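Local atomic coordinates of pyroglutatmate porin OpdO (Pseudomonas aeruginosa, PDB entry 3SZV), a protein that forms an outer-membrane beta-barrel channel of the OprD porin family that probably passes small carboxylate-bearing solutes, perhaps including pyroglutamate. Residues E351-T356 against R375-R380. Residues are numbered along the deposited sequence; the frame is centred on the assembly and turned at random.
Sequences EWERNT and RNATVR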
# COMPACT_ATOMS: atom_id res chain seq x y z
N GLU A 351 -19.77 13.52 1.33
CA GLU A 351 -19.64 12.24 2.02
C GLU A 351 -18.75 12.42 3.24
O GLU A 351 -17.91 13.32 3.28
CB GLU A 351 -19.02 11.18 1.10
CG GLU A 351 -17.66 11.57 0.54
CD GLU A 351 -16.94 10.40 -0.12
OE1 GLU A 351 -17.36 9.24 0.10
OE2 GLU A 351 -15.95 10.64 -0.83
N TRP A 352 -18.93 11.56 4.22
CA TRP A 352 -17.96 11.51 5.30
C TRP A 352 -17.70 10.07 5.70
O TRP A 352 -18.53 9.18 5.46
CB TRP A 352 -18.39 12.36 6.50
CG TRP A 352 -19.67 11.96 7.18
CD1 TRP A 352 -20.91 12.51 6.98
CD2 TRP A 352 -19.84 10.97 8.21
NE1 TRP A 352 -21.84 11.91 7.80
CE2 TRP A 352 -21.21 10.96 8.56
CE3 TRP A 352 -18.98 10.08 8.86
CZ2 TRP A 352 -21.73 10.11 9.53
CZ3 TRP A 352 -19.50 9.23 9.82
CH2 TRP A 352 -20.86 9.25 10.15
N GLU A 353 -16.54 9.84 6.30
CA GLU A 353 -16.17 8.51 6.77
C GLU A 353 -15.43 8.63 8.09
O GLU A 353 -14.55 9.47 8.24
CB GLU A 353 -15.30 7.79 5.73
CG GLU A 353 -14.82 6.42 6.20
CD GLU A 353 -14.04 5.64 5.14
OE1 GLU A 353 -14.13 5.98 3.94
OE2 GLU A 353 -13.32 4.70 5.53
N ARG A 354 -15.82 7.79 9.04
CA ARG A 354 -15.11 7.68 10.30
C ARG A 354 -14.51 6.28 10.39
O ARG A 354 -15.15 5.30 10.02
CB ARG A 354 -16.05 7.89 11.48
CG ARG A 354 -15.35 7.74 12.81
CD ARG A 354 -16.28 7.31 13.94
NE ARG A 354 -17.20 6.22 13.59
CZ ARG A 354 -16.84 4.95 13.37
NH1 ARG A 354 -15.57 4.57 13.42
NH2 ARG A 354 -17.78 4.06 13.07
N ASN A 355 -13.28 6.19 10.89
CA ASN A 355 -12.63 4.90 11.15
C ASN A 355 -12.13 4.86 12.57
O ASN A 355 -11.65 5.88 13.09
CB ASN A 355 -11.37 4.70 10.30
CG ASN A 355 -11.61 4.68 8.80
OD1 ASN A 355 -10.64 4.75 8.04
ND2 ASN A 355 -12.86 4.58 8.34
N THR A 356 -12.21 3.70 13.21
CA THR A 356 -11.59 3.50 14.52
C THR A 356 -10.91 2.15 14.53
O THR A 356 -11.53 1.14 14.19
CB THR A 356 -12.62 3.55 15.65
OG1 THR A 356 -13.28 4.82 15.63
CG2 THR A 356 -11.94 3.34 17.01
N ARG A 375 -11.12 -3.08 13.21
CA ARG A 375 -11.22 -1.86 12.41
C ARG A 375 -12.69 -1.60 12.09
O ARG A 375 -13.34 -2.39 11.41
CB ARG A 375 -10.43 -2.00 11.10
CG ARG A 375 -8.99 -2.46 11.31
CD ARG A 375 -8.20 -2.45 10.00
NE ARG A 375 -8.11 -1.10 9.45
CZ ARG A 375 -8.06 -0.81 8.16
NH1 ARG A 375 -8.08 -1.76 7.23
NH2 ARG A 375 -8.00 0.47 7.78
N ASN A 376 -13.21 -0.48 12.58
CA ASN A 376 -14.61 -0.16 12.41
C ASN A 376 -14.73 1.10 11.56
O ASN A 376 -14.02 2.08 11.80
CB ASN A 376 -15.24 0.02 13.79
CG ASN A 376 -16.62 0.65 13.74
OD1 ASN A 376 -16.80 1.80 14.13
ND2 ASN A 376 -17.60 -0.11 13.26
N ALA A 377 -15.59 1.07 10.56
CA ALA A 377 -15.78 2.23 9.69
C ALA A 377 -17.25 2.50 9.43
O ALA A 377 -18.07 1.57 9.37
CB ALA A 377 -15.06 2.03 8.38
N THR A 378 -17.56 3.78 9.27
CA THR A 378 -18.90 4.22 8.91
C THR A 378 -18.76 5.21 7.77
O THR A 378 -17.95 6.13 7.87
CB THR A 378 -19.55 4.96 10.10
OG1 THR A 378 -19.66 4.06 11.21
CG2 THR A 378 -20.94 5.48 9.74
N VAL A 379 -19.54 5.03 6.70
CA VAL A 379 -19.52 5.96 5.59
C VAL A 379 -20.94 6.45 5.35
O VAL A 379 -21.86 5.64 5.31
CB VAL A 379 -19.04 5.28 4.28
CG1 VAL A 379 -19.20 6.22 3.09
CG2 VAL A 379 -17.59 4.80 4.41
N ARG A 380 -21.11 7.76 5.20
CA ARG A 380 -22.40 8.35 4.81
C ARG A 380 -22.17 9.26 3.63
O ARG A 380 -21.25 10.07 3.62
CB ARG A 380 -23.04 9.14 5.96
CG ARG A 380 -23.33 8.32 7.20
CD ARG A 380 -24.32 7.20 6.92
NE ARG A 380 -24.62 6.44 8.13
CZ ARG A 380 -24.20 5.20 8.38
NH1 ARG A 380 -23.44 4.54 7.50
NH2 ARG A 380 -24.54 4.61 9.51
O HOH W 1 -15.71 3.51 16.35
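Trp352, Arg354 and Thr356 form antiparallel hydrogen-bonded pairs with Arg380, Thr378 and Asn376, and the two short strand segments run at 170° with axes 4.7 Å apart. Their side chains share one face. There the indole of Trp352 lies alongside Arg380. Arg380 CB sits over the five-membered ring in a CH-pi contact, 3.9 Å from its centroid, and Trp352 CH2 reaches Thr378 CG2 at 3.8 Å. Arg354 starts extended, then bends at chi3 (45°), which turns its guanidinium across to the other strand. Its NH2 makes two short but poorly angled, weak hydrogen bonds, to Thr378 OG1 at 2.6 Å and Asn376 OD1 at 2.7 Å. The guanidinium and Asn376 amide planes are nearly parallel. A water bridges Asn376 OD1 and Thr356 OG1. On the other face, Glu353 CG packs on Val379 CG2 at 3.7 Å. Asn355 ND2 donates almost straight (174°) to the anti lone pair of Glu353 OE2 and touches Ala377 CB. Glu353 and Asn355 bind the backbone of Gln301, Ile302 and Gly303. Asp388 salt-bridges Arg380 and hydrogen-bonds Thr378 OG1; Asn390 hydrogen-bonds Asn376 ND2, and Ser333 Thr356 OG1. The pair is a hairpin of the barrel wall, between strands 329-343 and 387-399.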